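Local structure of NADP-dependent alcohol dehydrogenase 6 (Saccharomyces cerevisiae, 1PIW) at residues 8-13 with 21-26; 31-36 with 77-82; 37-42 with 136-141; 331-336 with 349-354. The protein reduces a broad range of aromatic and aliphatic aldehydes to alcohols with NADPH, as a zinc-dependent medium-chain dehydrogenase that works as a homodimer. All blocks are in the same frame, centred on the assembly; numbering follows the deposited sequence.

How the interactions relate
From the N terminus, interaction 1 comes first and closes a short hairpin loop, 8-13 back onto 21-26. The chain then runs into strand 35-45, whose start serves interaction 2 and whose next residues serve interaction 3. These two cross: 31-36 pairs with 77-82 and 37-42 with 136-141, so the segments alternate, closing long loops within the GroES-like domain. Interaction 4, far down the chain, is in series with the rest and ties helix 330-342 to strand 348-352, a neighbour of strand 35-45. Val333 of interaction 4 packs on Ile10 and Pro21 of interaction 1, while Tyr354 lies against 37-42 and Glu8 meets Asn137.

Interaction 1. Residues 8-13 with 21-26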
loop_
_atom_site.group_PDB
_atom_site.type_symbol
_atom_site.label_atom_id
_atom_site.label_comp_id
_atom_site.label_asym_id
_atom_site.label_seq_id
_atom_site.Cartn_x
_atom_site.Cartn_y
_atom_site.Cartn_z
ATOM N N GLU A 8 11.860 4.955 41.292
ATOM C CA GLU A 8 13.203 4.432 41.127
ATOM C C GLU A 8 13.235 3.526 39.912
ATOM O O GLU A 8 12.221 2.938 39.552
ATOM C CB GLU A 8 13.643 3.666 42.366
ATOM C CG GLU A 8 15.113 3.322 42.338
ATOM C CD GLU A 8 15.597 2.698 43.623
ATOM O OE1 GLU A 8 15.009 1.686 44.063
ATOM O OE2 GLU A 8 16.576 3.222 44.188
ATOM N N GLY A 9 14.392 3.423 39.266
ATOM C CA GLY A 9 14.485 2.570 38.097
ATOM C C GLY A 9 15.874 2.390 37.516
ATOM O O GLY A 9 16.795 3.131 37.834
ATOM N N ILE A 10 16.021 1.385 36.660
ATOM C CA ILE A 10 17.290 1.110 36.013
ATOM C C ILE A 10 17.339 2.020 34.793
ATOM O O ILE A 10 16.759 1.707 33.756
ATOM C CB ILE A 10 17.348 -0.344 35.570
ATOM C CG1 ILE A 10 16.790 -1.233 36.680
ATOM C CG2 ILE A 10 18.776 -0.729 35.247
ATOM C CD1 ILE A 10 17.457 -1.028 38.009
ATOM N N ALA A 11 18.035 3.147 34.921
ATOM C CA ALA A 11 18.104 4.132 33.843
ATOM C C ALA A 11 19.412 4.308 33.084
ATOM O O ALA A 11 20.491 4.364 33.667
ATOM C CB ALA A 11 17.662 5.480 34.384
ATOM N N ILE A 12 19.281 4.425 31.769
ATOM C CA ILE A 12 20.410 4.637 30.867
ATOM C C ILE A 12 21.085 5.962 31.260
ATOM O O ILE A 12 20.418 6.995 31.334
ATOM C CB ILE A 12 19.932 4.790 29.400
ATOM C CG1 ILE A 12 18.884 3.731 29.044
ATOM C CG2 ILE A 12 21.111 4.728 28.477
ATOM C CD1 ILE A 12 19.356 2.329 29.129
ATOM N N GLN A 13 22.399 5.941 31.489
ATOM C CA GLN A 13 23.124 7.156 31.883
ATOM C C GLN A 13 23.794 7.919 30.738
ATOM O O GLN A 13 24.126 9.089 30.899
ATOM C CB GLN A 13 24.169 6.817 32.938
ATOM C CG GLN A 13 23.611 6.027 34.091
ATOM C CD GLN A 13 22.580 6.801 34.874
ATOM O OE1 GLN A 13 21.734 6.217 35.547
ATOM N NE2 GLN A 13 22.648 8.121 34.800
ATOM N N PRO A 21 22.942 0.450 32.345
ATOM C CA PRO A 21 21.996 1.341 33.021
ATOM C C PRO A 21 22.229 1.264 34.522
ATOM O O PRO A 21 22.594 0.210 35.049
ATOM C CB PRO A 21 20.643 0.769 32.619
ATOM C CG PRO A 21 20.912 0.201 31.270
ATOM C CD PRO A 21 22.234 -0.491 31.462
ATOM N N LYS A 22 22.016 2.377 35.210
ATOM C CA LYS A 22 22.229 2.414 36.649
ATOM C C LYS A 22 20.962 2.709 37.417
ATOM O O LYS A 22 20.137 3.514 36.980
ATOM C CB LYS A 22 23.283 3.466 36.991
ATOM C CG LYS A 22 24.620 3.249 36.290
ATOM C CD LYS A 22 25.174 1.879 36.618
ATOM C CE LYS A 22 26.557 1.683 36.062
ATOM N NZ LYS A 22 27.119 0.408 36.585
ATOM N N LYS A 23 20.811 2.051 38.564
ATOM C CA LYS A 23 19.646 2.263 39.401
ATOM C C LYS A 23 19.580 3.757 39.749
ATOM O O LYS A 23 20.571 4.369 40.164
ATOM C CB LYS A 23 19.734 1.403 40.662
ATOM C CG LYS A 23 18.579 1.633 41.611
ATOM C CD LYS A 23 17.844 0.356 41.970
ATOM C CE LYS A 23 18.508 -0.387 43.113
ATOM N NZ LYS A 23 17.652 -1.526 43.566
ATOM N N THR A 24 18.398 4.339 39.589
ATOM C CA THR A 24 18.229 5.755 39.821
ATOM C C THR A 24 16.857 6.161 40.308
ATOM O O THR A 24 15.854 5.564 39.936
ATOM C CB THR A 24 18.472 6.493 38.534
ATOM O OG1 THR A 24 19.781 6.178 38.066
ATOM C CG2 THR A 24 18.324 7.987 38.732
ATOM N N LYS A 25 16.824 7.193 41.142
ATOM C CA LYS A 25 15.572 7.727 41.649
ATOM C C LYS A 25 15.310 8.953 40.782
ATOM O O LYS A 25 16.247 9.651 40.384
ATOM C CB LYS A 25 15.709 8.120 43.124
ATOM C CG LYS A 25 15.492 6.971 44.122
ATOM C CD LYS A 25 15.937 7.366 45.536
ATOM C CE LYS A 25 15.285 6.520 46.644
ATOM N NZ LYS A 25 15.603 5.064 46.599
ATOM N N TYR A 26 14.047 9.201 40.456
ATOM C CA TYR A 26 13.695 10.351 39.624
ATOM C C TYR A 26 12.254 10.825 39.884
ATOM O O TYR A 26 11.381 10.049 40.297
ATOM C CB TYR A 26 13.910 10.006 38.135
ATOM C CG TYR A 26 13.085 8.846 37.634
ATOM C CD1 TYR A 26 11.795 9.051 37.144
ATOM C CD2 TYR A 26 13.558 7.537 37.730
ATOM C CE1 TYR A 26 10.993 7.986 36.768
ATOM C CE2 TYR A 26 12.756 6.453 37.360
ATOM C CZ TYR A 26 11.474 6.689 36.883
ATOM O OH TYR A 26 10.652 5.642 36.546
#
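Glu8 and Lys25 stand opposite each other across two antiparallel strands and form a salt bridge, Glu8 OE2 to Lys25 NZ at 3.2 Å. Glu8 reaches over by placing CG on the far side of CB from its backbone N (chi1 -170°) and running on extended. Lys25 stays stretched until its last torsion, where a bend brings NZ in from above the carboxylate plane. The same carboxylate rests on the aliphatic part of Lys23, with Glu8 CD 3.6 Å from Lys23 CD. Lys23 is kinked in mid-chain and gives its ammonium to Glu357 in a salt bridge, so its nearness to Glu8 is only a looser charge attraction.

Further along that face Ile10 lays CG2 against Pro21, 3.6 Å from its CB. Ile12 lies beside the same proline, pointing the same way, with its CD1 on Pro21 CG at 3.4 Å. At the other end Tyr26 carries its ring between the backbone N and the carbonyl carbon (chi1 60°), which turns the ring edge to Gly9; Tyr26 CE2 is 3.9 Å from Gly9 N. Glycine brings no side chain into the ring's way.

Two hydrogen-bonded pairs hold the backbones, Gly9 with Thr24 and Ala11 with Lys22. Gly9 N to Thr24 O measures 2.7 Å, and Ala11 N to Lys22 O 3.0 Å. Ile10 and Pro21 also pack on Val333 of helix 330-342. The two strands form a strongly twisted antiparallel beta hairpin, strand 7-12 lying in the middle of a three-stranded sheet and strand 22-26 at its edge.

Interaction 2. Residues 31-36 with 77-82; sequences FYDHDI and LGPKSN
Asp33 and Lys80 meet twice. The backbone gives a weak bond from Lys80 N to Asp33 O at 2.8 Å, bent to 124° at the hydrogen. Their side chains lie alongside and point the same way, the lysine fully extended, and end in a long, weak salt bridge between Lys80 NZ and Asp33 OD1 at 3.4 Å. Next to them, Lys80 CB sits over the His34 ring in an off-centre CH-pi contact, 4.2 Å from the ring centroid. Asn82 approaches the edge of the same ring with its amide turned 58° from it, ND2 being 3.7 Å from His34 ND1. Were His34 cut back to an alanine, Lys80 CB would probably lose the ring it packs over and the Asn82 amide its neighbour at the edge, setting that end of 77-82 freer to move.

On the other flank Phe31 comes obliquely onto the backbone, CE2 at 3.5 Å from Gly78 CA. Gly78, without a side chain, lets the carbonyls of Asp33 and Asp35 come close. Ile36 and Leu77 lie side by side, Ile36 CD1 to Leu77 CD2 at 3.9 Å.

A type I turn from Tyr32 to Asp35 presents Asp33 and His34, with Asp35 N bonded to Tyr32 O at 2.8 Å. On the partner side Ser81 N returns to Gly78 O, and Glu143 takes both Ser81 OG and Asn82 N. The contact thus lies where the turn enters strand 35-45 and strand 70-77 runs out into its loop, with strand 138-142 alongside: His142 meets the His34 ring, and Arg140 touches Phe31.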
loop_
_atom_site.group_PDB
_atom_site.type_symbol
_atom_site.label_atom_id
_atom_site.label_comp_id
_atom_site.label_asym_id
_atom_site.label_seq_id
_atom_site.Cartn_x
_atom_site.Cartn_y
_atom_site.Cartn_z
ATOM N N PHE A 31 1.025 14.349 38.362
ATOM C CA PHE A 31 -0.164 13.497 38.361
ATOM C C PHE A 31 -1.402 14.246 37.870
ATOM O O PHE A 31 -1.767 15.277 38.419
ATOM C CB PHE A 31 -0.403 12.959 39.770
ATOM C CG PHE A 31 -1.279 11.754 39.814
ATOM C CD1 PHE A 31 -0.901 10.641 40.553
ATOM C CD2 PHE A 31 -2.478 11.725 39.119
ATOM C CE1 PHE A 31 -1.702 9.508 40.604
ATOM C CE2 PHE A 31 -3.291 10.603 39.158
ATOM C CZ PHE A 31 -2.901 9.486 39.904
ATOM N N TYR A 32 -2.049 13.709 36.841
ATOM C CA TYR A 32 -3.226 14.344 36.274
ATOM C C TYR A 32 -4.529 13.611 36.507
ATOM O O TYR A 32 -4.548 12.426 36.830
ATOM C CB TYR A 32 -2.991 14.616 34.791
ATOM C CG TYR A 32 -1.951 15.698 34.616
ATOM C CD1 TYR A 32 -0.994 15.635 33.601
ATOM C CD2 TYR A 32 -1.882 16.756 35.519
ATOM C CE1 TYR A 32 0.018 16.603 33.502
ATOM C CE2 TYR A 32 -0.892 17.717 35.430
ATOM C CZ TYR A 32 0.060 17.643 34.429
ATOM O OH TYR A 32 1.054 18.600 34.383
ATOM N N ASP A 33 -5.617 14.358 36.353
ATOM C CA ASP A 33 -6.982 13.893 36.587
ATOM C C ASP A 33 -7.369 12.477 36.167
ATOM O O ASP A 33 -8.203 11.851 36.824
ATOM C CB ASP A 33 -7.939 14.913 35.981
ATOM C CG ASP A 33 -7.776 16.294 36.602
ATOM O OD1 ASP A 33 -8.081 17.301 35.921
ATOM O OD2 ASP A 33 -7.348 16.374 37.778
ATOM N N HIS A 34 -6.767 11.973 35.091
ATOM C CA HIS A 34 -7.063 10.626 34.601
ATOM C C HIS A 34 -5.878 9.670 34.751
ATOM O O HIS A 34 -6.030 8.460 34.581
ATOM C CB HIS A 34 -7.482 10.678 33.129
ATOM C CG HIS A 34 -8.695 11.517 32.875
ATOM N ND1 HIS A 34 -9.976 11.070 33.123
ATOM C CD2 HIS A 34 -8.822 12.788 32.420
ATOM C CE1 HIS A 34 -10.838 12.029 32.832
ATOM N NE2 HIS A 34 -10.164 13.082 32.404
ATOM N N ASP A 35 -4.699 10.197 35.064
ATOM C CA ASP A 35 -3.539 9.333 35.216
ATOM C C ASP A 35 -3.791 8.255 36.266
ATOM O O ASP A 35 -4.648 8.396 37.133
ATOM C CB ASP A 35 -2.295 10.134 35.611
ATOM C CG ASP A 35 -1.925 11.192 34.591
ATOM O OD1 ASP A 35 -2.173 10.985 33.382
ATOM O OD2 ASP A 35 -1.362 12.228 34.997
ATOM N N ILE A 36 -3.026 7.175 36.170
ATOM C CA ILE A 36 -3.114 6.047 37.088
ATOM C C ILE A 36 -1.701 5.613 37.449
ATOM O O ILE A 36 -0.805 5.652 36.614
ATOM C CB ILE A 36 -3.836 4.857 36.429
ATOM C CG1 ILE A 36 -5.321 5.167 36.322
ATOM C CG2 ILE A 36 -3.589 3.579 37.213
ATOM C CD1 ILE A 36 -6.113 4.053 35.713
ATOM N N LEU A 77 -5.583 5.737 41.875
ATOM C CA LEU A 77 -6.362 6.237 40.743
ATOM C C LEU A 77 -6.520 7.754 40.708
ATOM O O LEU A 77 -6.637 8.406 41.753
ATOM C CB LEU A 77 -7.747 5.597 40.742
ATOM C CG LEU A 77 -7.792 4.073 40.733
ATOM C CD1 LEU A 77 -9.242 3.622 40.794
ATOM C CD2 LEU A 77 -7.121 3.536 39.484
ATOM N N GLY A 78 -6.542 8.301 39.494
ATOM C CA GLY A 78 -6.685 9.735 39.312
ATOM C C GLY A 78 -8.062 10.255 39.681
ATOM O O GLY A 78 -9.047 9.526 39.574
ATOM N N PRO A 79 -8.158 11.524 40.110
ATOM C CA PRO A 79 -9.386 12.217 40.517
ATOM C C PRO A 79 -10.582 11.953 39.615
ATOM O O PRO A 79 -11.598 11.424 40.053
ATOM C CB PRO A 79 -8.972 13.681 40.493
ATOM C CG PRO A 79 -7.570 13.613 40.946
ATOM C CD PRO A 79 -7.016 12.452 40.151
ATOM N N LYS A 80 -10.456 12.339 38.353
ATOM C CA LYS A 80 -11.526 12.147 37.395
ATOM C C LYS A 80 -11.420 10.788 36.717
ATOM O O LYS A 80 -11.737 10.666 35.537
ATOM C CB LYS A 80 -11.485 13.239 36.318
ATOM C CG LYS A 80 -11.724 14.674 36.797
ATOM C CD LYS A 80 -11.602 15.645 35.609
ATOM C CE LYS A 80 -11.667 17.120 36.028
ATOM N NZ LYS A 80 -11.246 18.058 34.929
ATOM N N SER A 81 -10.971 9.763 37.436
ATOM C CA SER A 81 -10.863 8.449 36.804
ATOM C C SER A 81 -12.250 7.900 36.505
ATOM O O SER A 81 -13.243 8.431 36.990
ATOM C CB SER A 81 -10.106 7.459 37.687
ATOM O OG SER A 81 -10.006 6.203 37.032
ATOM N N ASN A 82 -12.312 6.836 35.709
ATOM C CA ASN A 82 -13.584 6.236 35.328
ATOM C C ASN A 82 -13.347 5.156 34.292
ATOM O O ASN A 82 -13.246 5.440 33.101
ATOM C CB ASN A 82 -14.510 7.301 34.727
ATOM C CG ASN A 82 -13.842 8.100 33.594
ATOM O OD1 ASN A 82 -14.367 8.188 32.480
ATOM N ND2 ASN A 82 -12.683 8.689 33.885
#

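Interaction 3. Residues 37-42 with 136-141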
loop_
_atom_site.group_PDB
_atom_site.type_symbol
_atom_site.label_atom_id
_atom_site.label_comp_id
_atom_site.label_asym_id
_atom_site.label_seq_id
_atom_site.Cartn_x
_atom_site.Cartn_y
_atom_site.Cartn_z
ATOM N N ASP A 37 -1.492 5.216 38.695
ATOM C CA ASP A 37 -0.178 4.764 39.102
ATOM C C ASP A 37 -0.158 3.255 39.191
ATOM O O ASP A 37 -1.006 2.632 39.836
ATOM C CB ASP A 37 0.234 5.401 40.426
ATOM C CG ASP A 37 0.967 6.704 40.222
ATOM O OD1 ASP A 37 0.818 7.286 39.131
ATOM O OD2 ASP A 37 1.685 7.156 41.131
ATOM N N ILE A 38 0.822 2.673 38.515
ATOM C CA ILE A 38 0.982 1.236 38.478
ATOM C C ILE A 38 2.313 0.805 39.083
ATOM O O ILE A 38 3.372 1.352 38.762
ATOM C CB ILE A 38 0.888 0.737 37.018
ATOM C CG1 ILE A 38 -0.498 1.069 36.465
ATOM C CG2 ILE A 38 1.159 -0.756 36.948
ATOM C CD1 ILE A 38 -0.532 1.268 34.991
ATOM N N LYS A 39 2.249 -0.148 40.000
ATOM C CA LYS A 39 3.466 -0.667 40.579
ATOM C C LYS A 39 3.733 -1.854 39.654
ATOM O O LYS A 39 2.912 -2.771 39.547
ATOM C CB LYS A 39 3.243 -1.128 42.014
ATOM C CG LYS A 39 4.542 -1.418 42.740
ATOM C CD LYS A 39 4.306 -1.842 44.165
ATOM C CE LYS A 39 5.618 -2.169 44.844
ATOM N NZ LYS A 39 5.431 -2.745 46.211
ATOM N N ILE A 40 4.868 -1.818 38.966
ATOM C CA ILE A 40 5.207 -2.862 38.020
ATOM C C ILE A 40 5.578 -4.187 38.657
ATOM O O ILE A 40 6.030 -4.247 39.789
ATOM C CB ILE A 40 6.352 -2.407 37.113
ATOM C CG1 ILE A 40 6.087 -0.984 36.616
ATOM C CG2 ILE A 40 6.460 -3.333 35.920
ATOM C CD1 ILE A 40 7.216 -0.386 35.794
ATOM N N GLU A 41 5.374 -5.255 37.904
ATOM C CA GLU A 41 5.690 -6.593 38.367
ATOM C C GLU A 41 6.374 -7.376 37.244
ATOM O O GLU A 41 6.949 -8.448 37.475
ATOM C CB GLU A 41 4.413 -7.305 38.815
ATOM C CG GLU A 41 3.408 -7.539 37.704
ATOM C CD GLU A 41 2.150 -8.234 38.188
ATOM O OE1 GLU A 41 1.346 -7.593 38.902
ATOM O OE2 GLU A 41 1.970 -9.423 37.858
ATOM N N ALA A 42 6.300 -6.832 36.028
ATOM C CA ALA A 42 6.925 -7.442 34.858
ATOM C C ALA A 42 6.948 -6.451 33.701
ATOM O O ALA A 42 6.011 -5.676 33.526
ATOM C CB ALA A 42 6.175 -8.693 34.449
ATOM N N ALA A 136 11.275 0.107 35.887
ATOM C CA ALA A 136 11.248 0.796 37.160
ATOM C C ALA A 136 10.205 0.179 38.067
ATOM O O ALA A 136 9.558 -0.786 37.692
ATOM C CB ALA A 136 10.963 2.253 36.943
ATOM N N ASN A 137 10.043 0.745 39.258
ATOM C CA ASN A 137 9.092 0.240 40.237
ATOM C C ASN A 137 7.662 0.752 40.046
ATOM O O ASN A 137 6.701 0.104 40.476
ATOM C CB ASN A 137 9.581 0.577 41.648
ATOM C CG ASN A 137 9.811 2.071 41.854
ATOM O OD1 ASN A 137 10.150 2.511 42.953
ATOM N ND2 ASN A 137 9.627 2.854 40.797
ATOM N N TYR A 138 7.525 1.911 39.406
ATOM C CA TYR A 138 6.213 2.501 39.152
ATOM C C TYR A 138 6.162 3.245 37.825
ATOM O O TYR A 138 7.163 3.777 37.347
ATOM C CB TYR A 138 5.826 3.501 40.247
ATOM C CG TYR A 138 5.706 2.929 41.628
ATOM C CD1 TYR A 138 6.741 3.053 42.538
ATOM C CD2 TYR A 138 4.560 2.245 42.022
ATOM C CE1 TYR A 138 6.649 2.511 43.812
ATOM C CE2 TYR A 138 4.454 1.695 43.299
ATOM C CZ TYR A 138 5.507 1.830 44.188
ATOM O OH TYR A 138 5.436 1.264 45.445
ATOM N N VAL A 139 4.974 3.291 37.240
ATOM C CA VAL A 139 4.775 4.013 35.999
ATOM C C VAL A 139 3.483 4.792 36.193
ATOM O O VAL A 139 2.539 4.291 36.795
ATOM C CB VAL A 139 4.664 3.061 34.788
ATOM C CG1 VAL A 139 3.348 2.316 34.821
ATOM C CG2 VAL A 139 4.802 3.844 33.507
ATOM N N ARG A 140 3.469 6.028 35.714
ATOM C CA ARG A 140 2.310 6.903 35.831
ATOM C C ARG A 140 1.733 7.072 34.446
ATOM O O ARG A 140 2.356 7.697 33.586
ATOM C CB ARG A 140 2.746 8.251 36.393
ATOM C CG ARG A 140 1.651 9.287 36.485
ATOM C CD ARG A 140 1.973 10.285 37.584
ATOM N NE ARG A 140 2.070 9.608 38.867
ATOM C CZ ARG A 140 2.666 10.122 39.932
ATOM N NH1 ARG A 140 3.220 11.323 39.858
ATOM N NH2 ARG A 140 2.695 9.443 41.067
ATOM N N VAL A 141 0.537 6.524 34.239
ATOM C CA VAL A 141 -0.104 6.554 32.932
ATOM C C VAL A 141 -1.589 6.885 32.927
ATOM O O VAL A 141 -2.348 6.373 33.745
ATOM C CB VAL A 141 0.058 5.191 32.243
ATOM C CG1 VAL A 141 -0.402 5.266 30.806
ATOM C CG2 VAL A 141 1.490 4.745 32.334
#
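Ile38 and Val139 form the central hydrogen-bonded pair where strands 35-45 and 138-142 run antiparallel in the sheet of the GroES-like domain. Ile38 N binds Val139 O at 2.9 Å, and Val139 N returns the bond to Ile38 O at the same 2.9 Å. Ile40 N continues the pairing to Asn137 O at 3.1 Å. Beyond it strand 35-45 is broken by a classic bulge, Glu41 and Ala42 both facing Val71 of strand 70-77.

The side chains of Ile38 and Val139 lie side by side on one face, Ile38 CB 3.7 Å from Val139 CG1, among Val91, Val93 and Ile70. The opposite face carries Asp37 with Arg140 and Lys39 beside Tyr138. The extended Lys39 runs across Tyr138, though how closely the two approach is doubtful; Phe7 and Tyr3 bring their own rings to that tyrosine.

At the non-hydrogen-bonded pair Asp37 and Arg140, the arginine bends at chi3 (-61°) and meets the carboxylate side-on. Its NE goes to Asp37 OD1 at 2.7 Å and its NH2 to Asp37 OD2 at 2.5 Å. Both oxygens use their syn lone pairs, both bonds are almost straight, and the two planes are only 8° apart. Arg140 NH1 is then left to bind Lys29 O, while Tyr3 OH adds a weak bond to Asp37 OD2.

Two coplanar bonds fix the rotation of both end groups, and the buried carboxylate of Asp37 has its charge matched by the guanidinium, which is likely to keep it ionised.

Interaction 4. Residues 331-336 with 349-354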
loop_
_atom_site.group_PDB
_atom_site.type_symbol
_atom_site.label_atom_id
_atom_site.label_comp_id
_atom_site.label_asym_id
_atom_site.label_seq_id
_atom_site.Cartn_x
_atom_site.Cartn_y
_atom_site.Cartn_z
ATOM N N ALA A 331 22.352 -5.683 36.662
ATOM C CA ALA A 331 22.884 -6.895 36.062
ATOM C C ALA A 331 21.930 -7.536 35.063
ATOM O O ALA A 331 22.353 -8.025 34.017
ATOM C CB ALA A 331 23.233 -7.874 37.137
ATOM N N GLY A 332 20.641 -7.535 35.375
ATOM C CA GLY A 332 19.679 -8.138 34.466
ATOM C C GLY A 332 19.479 -7.369 33.169
ATOM O O GLY A 332 19.489 -7.943 32.071
ATOM N N VAL A 333 19.289 -6.062 33.296
ATOM C CA VAL A 333 19.077 -5.221 32.137
ATOM C C VAL A 333 20.336 -5.210 31.303
ATOM O O VAL A 333 20.273 -5.016 30.094
ATOM C CB VAL A 333 18.703 -3.782 32.547
ATOM C CG1 VAL A 333 18.489 -2.930 31.313
ATOM C CG2 VAL A 333 17.441 -3.801 33.390
ATOM N N HIS A 334 21.481 -5.428 31.943
ATOM C CA HIS A 334 22.749 -5.457 31.216
ATOM C C HIS A 334 22.742 -6.653 30.284
ATOM O O HIS A 334 22.999 -6.524 29.081
ATOM C CB HIS A 334 23.939 -5.600 32.164
ATOM C CG HIS A 334 25.242 -5.822 31.456
ATOM N ND1 HIS A 334 25.896 -4.822 30.769
ATOM C CD2 HIS A 334 25.968 -6.947 31.257
ATOM C CE1 HIS A 334 26.965 -5.322 30.174
ATOM N NE2 HIS A 334 27.031 -6.611 30.454
ATOM N N GLU A 335 22.447 -7.816 30.868
ATOM C CA GLU A 335 22.394 -9.070 30.134
ATOM C C GLU A 335 21.321 -9.007 29.066
ATOM O O GLU A 335 21.494 -9.518 27.959
ATOM C CB GLU A 335 22.102 -10.238 31.075
ATOM C CG GLU A 335 21.936 -11.557 30.320
ATOM C CD GLU A 335 21.765 -12.764 31.225
ATOM O OE1 GLU A 335 21.487 -13.861 30.690
ATOM O OE2 GLU A 335 21.913 -12.622 32.458
ATOM N N ALA A 336 20.201 -8.388 29.412
ATOM C CA ALA A 336 19.117 -8.250 28.470
ATOM C C ALA A 336 19.613 -7.432 27.286
ATOM O O ALA A 336 19.512 -7.873 26.149
ATOM C CB ALA A 336 17.945 -7.568 29.134
ATOM N N PHE A 349 12.475 -11.255 26.081
ATOM C CA PHE A 349 12.983 -11.105 27.433
ATOM C C PHE A 349 11.883 -10.386 28.223
ATOM O O PHE A 349 11.232 -9.479 27.702
ATOM C CB PHE A 349 14.236 -10.219 27.443
ATOM C CG PHE A 349 15.509 -10.944 27.155
ATOM C CD1 PHE A 349 16.543 -10.299 26.477
ATOM C CD2 PHE A 349 15.688 -12.265 27.551
ATOM C CE1 PHE A 349 17.747 -10.972 26.191
ATOM C CE2 PHE A 349 16.889 -12.941 27.268
ATOM C CZ PHE A 349 17.916 -12.292 26.586
ATOM N N THR A 350 11.650 -10.804 29.460
ATOM C CA THR A 350 10.694 -10.108 30.300
ATOM C C THR A 350 11.330 -9.942 31.661
ATOM O O THR A 350 11.544 -10.914 32.372
ATOM C CB THR A 350 9.373 -10.851 30.483
ATOM O OG1 THR A 350 8.703 -10.983 29.222
ATOM C CG2 THR A 350 8.487 -10.061 31.428
ATOM N N LEU A 351 11.657 -8.704 32.005
ATOM C CA LEU A 351 12.255 -8.404 33.295
ATOM C C LEU A 351 11.205 -8.709 34.349
ATOM O O LEU A 351 10.046 -8.316 34.212
ATOM C CB LEU A 351 12.661 -6.930 33.354
ATOM C CG LEU A 351 13.610 -6.500 32.230
ATOM C CD1 LEU A 351 13.840 -5.008 32.256
ATOM C CD2 LEU A 351 14.913 -7.251 32.370
ATOM N N VAL A 352 11.612 -9.426 35.390
ATOM C CA VAL A 352 10.709 -9.813 36.467
ATOM C C VAL A 352 11.374 -9.583 37.820
ATOM O O VAL A 352 12.380 -8.900 37.897
ATOM C CB VAL A 352 10.313 -11.301 36.333
ATOM C CG1 VAL A 352 9.424 -11.500 35.138
ATOM C CG2 VAL A 352 11.544 -12.143 36.166
ATOM N N GLY A 353 10.815 -10.147 38.883
ATOM C CA GLY A 353 11.405 -9.961 40.194
ATOM C C GLY A 353 11.589 -8.492 40.512
ATOM O O GLY A 353 12.662 -8.063 40.933
ATOM N N TYR A 354 10.530 -7.718 40.304
ATOM C CA TYR A 354 10.542 -6.279 40.558
ATOM C C TYR A 354 10.481 -5.917 42.048
ATOM O O TYR A 354 11.071 -4.934 42.484
ATOM C CB TYR A 354 9.354 -5.621 39.835
ATOM C CG TYR A 354 9.645 -5.103 38.443
ATOM C CD1 TYR A 354 9.998 -3.780 38.243
ATOM C CD2 TYR A 354 9.565 -5.935 37.333
ATOM C CE1 TYR A 354 10.267 -3.287 36.972
ATOM C CE2 TYR A 354 9.833 -5.451 36.052
ATOM C CZ TYR A 354 10.185 -4.120 35.876
ATOM O OH TYR A 354 10.449 -3.603 34.616
#
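Ala336 N binds Gly332 O at 2.8 Å, one of the main-chain bonds of helix 330-342; on this turn Ala336 is met by Phe349 and Leu351. The ring of Phe349 comes in obliquely, its CD1 4.1 Å from Ala336 CB. Its CE1 lies 3.6 Å from Ala336 O, a packing contact beside the helix backbone. With CG opposite the carbonyl carbon (chi1 -85°), the ring swings from the strand up to the helix.

One turn back, Val333 meets Leu351 at about a right angle, Val333 CG2 to Leu351 CD1 at 4.0 Å. The other leucine methyl, CD2, stands 4.4 Å from Ala336 CB, so Leu351 touches both residues of the helix. A serine at Phe349 is likely to leave Ala336 without its aromatic partner and open a gap between helix and strand, since Leu351 covers only part of that side.

The axes of 331-336 and 349-352 run antiparallel, 177° between their directions, with a closest approach of 9.7 Å, as in a beta-alpha-beta unit. Strand 323-327, helix 330-342 and strand 348-352 make up that unit, the two strands parallel and bonded through Thr350 to Glu324. On its other edge strand 348-352 pairs antiparallel with strand 35-45: Phe349, next in the chain to the NADP-binding Arg348, bonds to Val45, and Leu351 to Cys43.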